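Local coordinates for glucokinase (Streptomyces griseus, PDB 3VGL), which probably catalyses the ATP-dependent phosphorylation of D-glucose to glucose 6-phosphate, as a zinc-containing kinase of the ROK family, at residues T132-G137 and G173-Y178; D105-A110 and N142-G147; A242-L247 and S254-G259. All coordinates share one frame; numbering follows the deposited sequence.

Contact 1 of 3, residues T132-G137 and G173-Y178; sequences TGLGGG and GCWEQY. With NA (sodium ion), chain C; ZN (zinc ion), chain B; BGC (beta-D-glucopyranose), chain D; ANP (phosphoaminophosphonic acid-adenylate ester), chain E.
This contact forms one wall of the glucose site, where Gly133 and Leu134, just before and at the start of strand 134-140, meet Trp175 and Glu176 of the zinc-bearing loop. Glu176 is the polar link. Its OE1 accepts the backbone N-H of Leu134 at 3.0 Å from Leu134 N, with an N-H...O angle of 161°. The N-H comes from above the carboxylate, 54° out of its plane. The same Glu176 OE1 accepts the anomeric hydroxyl of glucose, BGC O1, at 2.6 Å. Asn80 bonds Glu176 OE2, and a water lies within bonding distance of both that oxygen and Thr132 O. Gly133 CA lies 3.3 Å from Glu176 OE1, and a CB at this position would clash with that oxygen.

The apolar half is Leu134 on Trp175. Leu134 CD1 sits over the face of the six-membered ring of Trp175, 3.7 Å from its centroid, a CH-pi contact. Leu134 CG is anti to the backbone N (chi1 -174°), which places it toward the indole. The methyls follow, and CD2 rests near CE3 and CZ3 of Trp175. Trp175 NE1 bonds Trp239 O, which fixes the rotation of the indole.

Each segment also holds other groups. Thr132 N and OG1 both donate to O1B of the nucleotide analogue, and Gly136 O binds sodium. Cys174 SG binds zinc together with His157, Cys167 and Cys169. The zinc site thus fixes the loop just before Glu176. His157 also bonds the sugar through NE2, so the metal is joined to substrate binding. Two donors meet on one buried oxygen, so Glu176 both binds the anomeric hydroxyl and ties the zinc loop to the strand.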
loop_
_atom_site.group_PDB
_atom_site.type_symbol
_atom_site.label_atom_id
_atom_site.label_comp_id
_atom_site.label_asym_id
_atom_site.label_seq_id
_atom_site.Cartn_x
_atom_site.Cartn_y
_atom_site.Cartn_z
ATOM N N THR A 132 18.542 -13.284 8.704
ATOM C CA THR A 132 17.543 -12.971 9.731
ATOM C C THR A 132 16.843 -11.664 9.398
ATOM O O THR A 132 15.620 -11.533 9.569
ATOM C CB THR A 132 18.211 -12.853 11.096
ATOM O OG1 THR A 132 18.847 -14.097 11.372
ATOM C CG2 THR A 132 17.192 -12.602 12.198
ATOM N N GLY A 133 17.654 -10.712 8.944
ATOM C CA GLY A 133 17.164 -9.431 8.455
ATOM C C GLY A 133 17.719 -9.165 7.065
ATOM O O GLY A 133 18.230 -10.054 6.402
ATOM N N LEU A 134 17.602 -7.927 6.608
ATOM C CA LEU A 134 18.197 -7.524 5.342
ATOM C C LEU A 134 19.214 -6.438 5.660
ATOM O O LEU A 134 18.875 -5.454 6.288
ATOM C CB LEU A 134 17.124 -7.011 4.339
ATOM C CG LEU A 134 17.681 -6.713 2.924
ATOM C CD1 LEU A 134 16.600 -6.874 1.854
ATOM C CD2 LEU A 134 18.249 -5.277 2.818
ATOM N N GLY A 135 20.470 -6.679 5.286
ATOM C CA GLY A 135 21.530 -5.696 5.505
ATOM C C GLY A 135 22.011 -5.113 4.186
ATOM O O GLY A 135 21.786 -5.666 3.114
ATOM N N GLY A 136 22.628 -3.943 4.261
ATOM C CA GLY A 136 23.220 -3.324 3.081
ATOM C C GLY A 136 24.685 -2.959 3.281
ATOM O O GLY A 136 25.166 -2.836 4.406
ATOM N N GLY A 137 25.383 -2.751 2.173
ATOM C CA GLY A 137 26.759 -2.265 2.213
ATOM C C GLY A 137 27.024 -1.479 0.946
ATOM O O GLY A 137 26.572 -1.856 -0.137
ATOM N N GLY A 173 6.469 -1.756 7.698
ATOM C CA GLY A 173 6.607 -1.794 6.232
ATOM C C GLY A 173 8.022 -1.867 5.706
ATOM O O GLY A 173 8.248 -1.719 4.502
ATOM N N CYS A 174 8.971 -2.074 6.602
ATOM C CA CYS A 174 10.389 -2.183 6.230
ATOM C C CYS A 174 10.683 -3.281 5.215
ATOM O O CYS A 174 10.122 -4.407 5.259
ATOM C CB CYS A 174 11.178 -2.468 7.487
ATOM S SG CYS A 174 11.094 -1.180 8.714
ATOM N N TRP A 175 11.594 -2.963 4.290
ATOM C CA TRP A 175 12.001 -3.925 3.275
ATOM C C TRP A 175 12.342 -5.312 3.856
ATOM O O TRP A 175 11.969 -6.335 3.294
ATOM C CB TRP A 175 13.175 -3.344 2.463
ATOM C CG TRP A 175 13.522 -4.112 1.207
ATOM C CD1 TRP A 175 12.714 -4.977 0.490
ATOM C CD2 TRP A 175 14.728 -3.981 0.474
ATOM N NE1 TRP A 175 13.396 -5.435 -0.619
ATOM C CE2 TRP A 175 14.626 -4.823 -0.658
ATOM C CE3 TRP A 175 15.899 -3.234 0.671
ATOM C CZ2 TRP A 175 15.670 -4.959 -1.592
ATOM C CZ3 TRP A 175 16.933 -3.350 -0.267
ATOM C CH2 TRP A 175 16.808 -4.219 -1.377
ATOM N N GLU A 176 13.018 -5.347 4.992
ATOM C CA GLU A 176 13.441 -6.639 5.515
ATOM C C GLU A 176 12.288 -7.551 5.913
ATOM O O GLU A 176 12.454 -8.774 5.944
ATOM C CB GLU A 176 14.467 -6.479 6.630
ATOM C CG GLU A 176 13.959 -6.378 8.004
ATOM C CD GLU A 176 15.092 -6.580 9.050
ATOM O OE1 GLU A 176 16.252 -6.281 8.738
ATOM O OE2 GLU A 176 14.790 -7.033 10.179
ATOM N N GLN A 177 11.104 -6.991 6.185
ATOM C CA GLN A 177 9.941 -7.846 6.479
ATOM C C GLN A 177 9.409 -8.564 5.245
ATOM O O GLN A 177 8.660 -9.525 5.387
ATOM C CB GLN A 177 8.816 -7.034 7.149
ATOM C CG GLN A 177 9.238 -6.462 8.501
ATOM C CD GLN A 177 9.714 -7.550 9.428
ATOM O OE1 GLN A 177 9.089 -8.640 9.520
ATOM N NE2 GLN A 177 10.829 -7.297 10.096
ATOM N N TYR A 178 9.846 -8.100 4.056
ATOM C CA TYR A 178 9.392 -8.655 2.762
ATOM C C TYR A 178 10.489 -9.403 2.032
ATOM O O TYR A 178 10.200 -10.289 1.224
ATOM C CB TYR A 178 8.830 -7.538 1.865
ATOM C CG TYR A 178 7.671 -6.831 2.538
ATOM C CD1 TYR A 178 6.385 -7.349 2.454
ATOM C CD2 TYR A 178 7.899 -5.720 3.356
ATOM C CE1 TYR A 178 5.311 -6.730 3.111
ATOM C CE2 TYR A 178 6.836 -5.089 4.013
ATOM C CZ TYR A 178 5.563 -5.618 3.888
ATOM O OH TYR A 178 4.466 -5.051 4.534
HETATM NA NA NA C . 25.153 -1.997 6.507
HETATM ZN ZN ZN B . 12.560 -2.001 10.265
HETATM C C2 BGC D . 19.986 -4.700 10.820
HETATM C C3 BGC D . 21.265 -4.454 10.024
HETATM C C4 BGC D . 21.938 -5.768 9.622
HETATM C C5 BGC D . 20.894 -6.639 8.943
HETATM C C6 BGC D . 21.460 -8.001 8.530
HETATM C C1 BGC D . 19.083 -5.625 10.013
HETATM O O1 BGC D . 17.935 -5.967 10.739
HETATM O O2 BGC D . 19.317 -3.433 10.962
HETATM O O3 BGC D . 22.161 -3.681 10.760
HETATM O O4 BGC D . 22.979 -5.498 8.700
HETATM O O5 BGC D . 19.772 -6.853 9.785
HETATM O O6 BGC D . 21.946 -8.711 9.656
HETATM P PB ANP E . 22.233 -14.632 10.331
HETATM O O1B ANP E . 21.122 -13.648 9.952
HETATM O O2B ANP E . 22.253 -15.074 11.766
HETATM N N3B ANP E . 23.756 -13.930 9.974
HETATM P PA ANP E . 21.688 -16.260 7.966
HETATM O O1A ANP E . 21.978 -17.740 7.699
HETATM O O2A ANP E . 22.314 -15.206 7.106
HETATM O O3A ANP E . 22.008 -16.002 9.527
HETATM O "O5'" ANP E . 20.099 -16.008 7.932
HETATM C "C5'" ANP E . 19.187 -16.828 8.671
HETATM C "C4'" ANP E . 17.840 -16.823 7.982
HETATM O "O4'" ANP E . 17.992 -17.174 6.600
HETATM C "C3'" ANP E . 16.936 -17.862 8.596
HETATM O "O3'" ANP E . 15.590 -17.429 8.382
HETATM C "C2'" ANP E . 17.232 -19.064 7.737
HETATM O "O2'" ANP E . 16.163 -19.994 7.734
HETATM C "C1'" ANP E . 17.464 -18.476 6.353
HETATM N N9 ANP E . 18.517 -19.206 5.627
HETATM C C8 ANP E . 19.826 -19.289 5.930
HETATM N N7 ANP E . 20.487 -20.056 5.005
HETATM C C5 ANP E . 19.566 -20.429 4.099
HETATM C C6 ANP E . 19.537 -21.258 2.861
HETATM N N6 ANP E . 20.669 -21.836 2.380
HETATM N N1 ANP E . 18.354 -21.377 2.222
HETATM C C2 ANP E . 17.196 -20.824 2.658
HETATM N N3 ANP E . 17.152 -20.071 3.783
HETATM C C4 ANP E . 18.274 -19.868 4.502
HETATM O O HOH W 1 13.769 -9.694 10.123
HETATM O O HOH W 2 23.097 -3.143 7.081
HETATM O O HOH W 3 24.639 -0.442 8.331
#

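Contact 2 of 3, residues D105-A110 and N142-G147; sequences DANAAA and NKLRRG. With NA (sodium ion), chain C; BGC (beta-D-glucopyranose), chain D.
This is a partly buried contact between the N-terminal part of helix 105-116 and the short, weakly bonded strand 143-144, outermost within this chain, with the turn after it. Asn107 and Ala110 face Leu144 and Arg146. No direct hydrogen bond joins the two segments. Leu144 CD1 lies 3.6 Å from Asn107 O and also reaches the CB atoms of Asn107 and Ala110. A chi1 of -175° places Leu144 CG toward the helix, and the two methyls follow. Arg146 passes Asn107 with its aliphatic part: Arg146 CG is 3.8 Å from Asn107 ND2. The guanidinium goes on to Glu103 in a salt bridge, and Leu144 CD2 lies over one face, toward its rim. Leu309 of helix 301-311 packs on both Leu144 and Arg146.

The amide oxygen of Asn107 works in the other direction. Asn107 OD1 binds sodium at 2.5 Å, and Asn104 and Gly136 complete the protein ligands. A water donates to Arg145 O at 2.8 Å and, weakly, to Asn107 OD1, giving a thin polar bridge across the contact.

At the start of the helix Asp105 grips glucose. Asp105 OD1 takes BGC O4 at 2.6 Å and OD2 takes BGC O6 at 2.7 Å. An asparagine here would probably leave either O4 or O6 of the sugar facing an amide NH2 instead of an acceptor. One water bonds BGC O4 and binds the sodium, so sugar and ion are linked. Asp105 and Asn107, two residues apart at the helix start, thus serve the sugar and the ion, while the strand side holds the helix by van der Waals contact, partly against polar atoms, and by one water bridge.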
loop_
_atom_site.group_PDB
_atom_site.type_symbol
_atom_site.label_atom_id
_atom_site.label_comp_id
_atom_site.label_asym_id
_atom_site.label_seq_id
_atom_site.Cartn_x
_atom_site.Cartn_y
_atom_site.Cartn_z
ATOM N N ASP A 105 27.640 -5.816 9.946
ATOM C CA ASP A 105 27.849 -7.100 9.261
ATOM C C ASP A 105 27.745 -7.036 7.757
ATOM O O ASP A 105 28.496 -7.708 7.068
ATOM C CB ASP A 105 26.916 -8.199 9.811
ATOM C CG ASP A 105 25.434 -7.907 9.596
ATOM O OD1 ASP A 105 25.047 -6.733 9.561
ATOM O OD2 ASP A 105 24.643 -8.865 9.488
ATOM N N ALA A 106 26.780 -6.281 7.246
ATOM C CA ALA A 106 26.617 -6.228 5.815
ATOM C C ALA A 106 27.603 -5.240 5.174
ATOM O O ALA A 106 28.000 -5.412 4.033
ATOM C CB ALA A 106 25.163 -5.906 5.475
ATOM N N ASN A 107 28.027 -4.227 5.935
ATOM C CA ASN A 107 29.150 -3.387 5.507
ATOM C C ASN A 107 30.371 -4.285 5.310
ATOM O O ASN A 107 31.044 -4.225 4.292
ATOM C CB ASN A 107 29.475 -2.317 6.549
ATOM C CG ASN A 107 28.470 -1.184 6.580
ATOM O OD1 ASN A 107 27.442 -1.187 5.863
ATOM N ND2 ASN A 107 28.748 -0.207 7.421
ATOM N N ALA A 108 30.583 -5.187 6.266
ATOM C CA ALA A 108 31.732 -6.103 6.208
ATOM C C ALA A 108 31.598 -7.073 5.021
ATOM O O ALA A 108 32.569 -7.306 4.280
ATOM C CB ALA A 108 31.883 -6.840 7.529
ATOM N N ALA A 109 30.392 -7.594 4.791
ATOM C CA ALA A 109 30.154 -8.467 3.632
ATOM C C ALA A 109 30.466 -7.743 2.310
ATOM O O ALA A 109 31.087 -8.327 1.417
ATOM C CB ALA A 109 28.704 -8.989 3.635
ATOM N N ALA A 110 30.011 -6.490 2.180
ATOM C CA ALA A 110 30.300 -5.686 0.990
ATOM C C ALA A 110 31.810 -5.578 0.765
ATOM O O ALA A 110 32.315 -5.796 -0.355
ATOM C CB ALA A 110 29.684 -4.299 1.119
ATOM N N ASN A 142 35.563 3.009 -4.801
ATOM C CA ASN A 142 36.500 2.023 -4.243
ATOM C C ASN A 142 36.655 2.054 -2.713
ATOM O O ASN A 142 37.641 1.529 -2.162
ATOM C CB ASN A 142 37.872 2.133 -4.953
ATOM C CG ASN A 142 37.740 2.065 -6.448
ATOM O OD1 ASN A 142 37.702 3.089 -7.120
ATOM N ND2 ASN A 142 37.620 0.859 -6.978
ATOM N N LYS A 143 35.670 2.639 -2.031
ATOM C CA LYS A 143 35.716 2.811 -0.580
ATOM C C LYS A 143 34.389 2.437 0.052
ATOM O O LYS A 143 33.333 2.779 -0.474
ATOM C CB LYS A 143 35.995 4.262 -0.219
ATOM C CG LYS A 143 37.410 4.749 -0.550
ATOM C CD LYS A 143 37.867 5.756 0.481
ATOM C CE LYS A 143 37.588 7.174 0.062
ATOM N NZ LYS A 143 38.594 8.101 0.661
ATOM N N LEU A 144 34.458 1.763 1.196
ATOM C CA LEU A 144 33.262 1.502 2.007
ATOM C C LEU A 144 32.717 2.813 2.570
ATOM O O LEU A 144 33.475 3.637 3.105
ATOM C CB LEU A 144 33.627 0.517 3.130
ATOM C CG LEU A 144 32.503 0.009 4.032
ATOM C CD1 LEU A 144 31.442 -0.788 3.255
ATOM C CD2 LEU A 144 33.107 -0.836 5.170
ATOM N N ARG A 145 31.402 3.026 2.427
ATOM C CA ARG A 145 30.784 4.257 2.898
ATOM C C ARG A 145 29.815 4.000 4.044
ATOM O O ARG A 145 28.756 3.396 3.861
ATOM C CB ARG A 145 30.048 4.975 1.763
ATOM C CG ARG A 145 30.880 5.197 0.505
ATOM C CD ARG A 145 32.046 6.151 0.749
ATOM N NE ARG A 145 32.854 6.272 -0.457
ATOM C CZ ARG A 145 33.782 7.209 -0.646
ATOM N NH1 ARG A 145 34.003 8.137 0.274
ATOM N NH2 ARG A 145 34.473 7.231 -1.776
ATOM N N ARG A 146 30.179 4.501 5.216
ATOM C CA ARG A 146 29.414 4.279 6.439
ATOM C C ARG A 146 28.530 5.472 6.814
ATOM O O ARG A 146 27.714 5.378 7.729
ATOM C CB ARG A 146 30.370 3.919 7.602
ATOM C CG ARG A 146 31.246 2.697 7.335
ATOM C CD ARG A 146 32.310 2.632 8.403
ATOM N NE ARG A 146 33.371 1.662 8.133
ATOM C CZ ARG A 146 34.443 1.890 7.377
ATOM N NH1 ARG A 146 34.607 3.064 6.758
ATOM N NH2 ARG A 146 35.354 0.936 7.242
ATOM N N GLY A 147 28.698 6.594 6.111
ATOM C CA GLY A 147 27.948 7.817 6.369
ATOM C C GLY A 147 28.477 8.640 7.532
ATOM O O GLY A 147 29.450 8.247 8.191
HETATM NA NA NA C . 25.153 -1.997 6.507
HETATM C C2 BGC D . 19.986 -4.700 10.820
HETATM C C3 BGC D . 21.265 -4.454 10.024
HETATM C C4 BGC D . 21.938 -5.768 9.622
HETATM C C5 BGC D . 20.894 -6.639 8.943
HETATM C C6 BGC D . 21.460 -8.001 8.530
HETATM C C1 BGC D . 19.083 -5.625 10.013
HETATM O O1 BGC D . 17.935 -5.967 10.739
HETATM O O2 BGC D . 19.317 -3.433 10.962
HETATM O O3 BGC D . 22.161 -3.681 10.760
HETATM O O4 BGC D . 22.979 -5.498 8.700
HETATM O O5 BGC D . 19.772 -6.853 9.785
HETATM O O6 BGC D . 21.946 -8.711 9.656
HETATM O O HOH W 4 28.076 0.669 3.721
HETATM O O HOH W 3 24.639 -0.442 8.331
HETATM O O HOH W 2 23.097 -3.143 7.081
#

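Contact 3 of 3, residues A242-L247 and S254-G259; sequences AGLADL and SAFIVG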
loop_
_atom_site.group_PDB
_atom_site.type_symbol
_atom_site.label_atom_id
_atom_site.label_comp_id
_atom_site.label_asym_id
_atom_site.label_seq_id
_atom_site.Cartn_x
_atom_site.Cartn_y
_atom_site.Cartn_z
ATOM N N ALA A 242 12.407 -5.860 -6.712
ATOM C CA ALA A 242 11.839 -4.499 -6.716
ATOM C C ALA A 242 12.709 -3.555 -5.908
ATOM O O ALA A 242 12.943 -2.403 -6.312
ATOM C CB ALA A 242 10.402 -4.485 -6.182
ATOM N N GLY A 243 13.205 -4.023 -4.766
ATOM C CA GLY A 243 14.082 -3.198 -3.952
ATOM C C GLY A 243 15.410 -2.929 -4.634
ATOM O O GLY A 243 15.953 -1.839 -4.511
ATOM N N LEU A 244 15.985 -3.937 -5.302
ATOM C CA LEU A 244 17.216 -3.709 -6.076
ATOM C C LEU A 244 16.997 -2.686 -7.178
ATOM O O LEU A 244 17.890 -1.864 -7.458
ATOM C CB LEU A 244 17.743 -5.009 -6.705
ATOM C CG LEU A 244 18.372 -6.019 -5.742
ATOM C CD1 LEU A 244 18.862 -7.195 -6.560
ATOM C CD2 LEU A 244 19.517 -5.442 -4.905
ATOM N N ALA A 245 15.817 -2.721 -7.802
ATOM C CA ALA A 245 15.515 -1.678 -8.800
ATOM C C ALA A 245 15.494 -0.299 -8.148
ATOM O O ALA A 245 16.043 0.671 -8.721
ATOM C CB ALA A 245 14.246 -1.987 -9.528
ATOM N N ASP A 246 14.909 -0.187 -6.958
ATOM C CA ASP A 246 14.990 1.103 -6.215
ATOM C C ASP A 246 16.448 1.497 -5.881
ATOM O O ASP A 246 16.846 2.671 -5.983
ATOM C CB ASP A 246 14.156 1.065 -4.927
ATOM C CG ASP A 246 12.634 1.087 -5.190
ATOM O OD1 ASP A 246 12.189 1.446 -6.288
ATOM O OD2 ASP A 246 11.898 0.694 -4.265
ATOM N N LEU A 247 17.264 0.516 -5.501
ATOM C CA LEU A 247 18.664 0.828 -5.232
ATOM C C LEU A 247 19.409 1.272 -6.488
ATOM O O LEU A 247 20.398 2.020 -6.365
ATOM C CB LEU A 247 19.370 -0.370 -4.591
ATOM C CG LEU A 247 18.895 -0.792 -3.196
ATOM C CD1 LEU A 247 19.684 -2.023 -2.719
ATOM C CD2 LEU A 247 19.115 0.305 -2.171
ATOM N N SER A 254 27.621 -0.539 -10.748
ATOM C CA SER A 254 27.865 -1.472 -11.838
ATOM C C SER A 254 27.338 -2.870 -11.488
ATOM O O SER A 254 26.990 -3.648 -12.383
ATOM C CB SER A 254 29.358 -1.531 -12.162
ATOM O OG SER A 254 30.105 -1.850 -11.006
ATOM N N ALA A 255 27.288 -3.176 -10.193
ATOM C CA ALA A 255 26.809 -4.473 -9.747
ATOM C C ALA A 255 26.117 -4.412 -8.398
ATOM O O ALA A 255 26.517 -3.637 -7.508
ATOM C CB ALA A 255 27.980 -5.467 -9.680
ATOM N N PHE A 256 25.099 -5.259 -8.280
ATOM C CA PHE A 256 24.510 -5.665 -7.003
ATOM C C PHE A 256 25.023 -7.034 -6.633
ATOM O O PHE A 256 25.122 -7.916 -7.493
ATOM C CB PHE A 256 22.984 -5.709 -7.100
ATOM C CG PHE A 256 22.380 -4.361 -7.298
ATOM C CD1 PHE A 256 22.346 -3.470 -6.238
ATOM C CD2 PHE A 256 21.929 -3.946 -8.558
ATOM C CE1 PHE A 256 21.836 -2.180 -6.407
ATOM C CE2 PHE A 256 21.381 -2.638 -8.725
ATOM C CZ PHE A 256 21.353 -1.774 -7.646
ATOM N N ILE A 257 25.363 -7.191 -5.357
ATOM C CA ILE A 257 25.893 -8.468 -4.850
ATOM C C ILE A 257 24.978 -8.901 -3.728
ATOM O O ILE A 257 24.779 -8.154 -2.761
ATOM C CB ILE A 257 27.348 -8.336 -4.374
ATOM C CG1 ILE A 257 28.224 -7.764 -5.498
ATOM C CG2 ILE A 257 27.874 -9.691 -3.904
ATOM C CD1 ILE A 257 29.621 -7.350 -5.061
ATOM N N VAL A 258 24.405 -10.091 -3.876
ATOM C CA VAL A 258 23.441 -10.618 -2.904
ATOM C C VAL A 258 24.132 -11.646 -2.032
ATOM O O VAL A 258 24.626 -12.666 -2.541
ATOM C CB VAL A 258 22.228 -11.257 -3.627
ATOM C CG1 VAL A 258 21.209 -11.742 -2.597
ATOM C CG2 VAL A 258 21.551 -10.223 -4.533
ATOM N N GLY A 259 24.175 -11.355 -0.721
ATOM C CA GLY A 259 24.828 -12.239 0.254
ATOM C C GLY A 259 23.807 -12.709 1.282
ATOM O O GLY A 259 22.592 -12.765 1.011
#
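Phe256 reaches from strand 255-259 to helix 227-251. Its inner atoms meet Leu244 CD2, and its outer ones meet Leu247 CB and the Leu244 carbonyl. Phe256 CB lies 4.1 Å from Leu244 CD2. Phe256 CG is anti to the carbonyl carbon (chi1 -67°), a rotation that swings the ring out to Leu244 and Leu247. CG and CD1 stay beside the same methyl, with Phe256 CD1 3.7 Å from Leu244 CD2. Further out, Phe256 CE1 reaches Leu247 CB at 3.6 Å. CE2 comes near Leu244 O, and the tip, Phe256 CZ, is 3.5 Å from Leu244 O. Both the carbonyl and Leu247 CB approach the ring obliquely.

Phe277 of helix 267-280 also meets the Phe256 ring, with the planes at about 65°. Ile126 of the neighbouring strand 125-130 packs on Phe256 too, and Ile128 touches both leucines. Leu247 also packs on Leu250 of another subunit.

Helix 227-251 thus packs on the mixed sheet through the strand that follows it in the chain, in a kinase of the actin-like ATPase clan. No hydrogen bond crosses between the segments. The helix is held by dispersion and exclusion of water, with Leu244 CD2, Leu244 O and Leu247 CB all meeting the ring from one side.

In the fold
Contacts 1, 2 and 3 all reach one mixed five-stranded sheet, ordered 143-144, 134-140, 125-130, 255-259, 291-294. Contacts 1 and 2 lie on its neighbouring strands 134-140 and 143-144; contact 3 uses 255-259. The centres of contacts 1 and 2 are about 16 Å apart. Those of contacts 1 and 3 are about 13 Å apart. Those of contacts 2 and 3 are about 15 Å apart. Contacts 1 and 2 cross along the chain and share glucose, sodium and two waters. Contact 3 follows both. Trp175 packs on Gly243 and Leu247, joining the zinc loop to helix 227-251. The sheet thus connects the substrate site with a buried helix-strand layer, and contacts 2 and 3 both reach a neighbouring subunit.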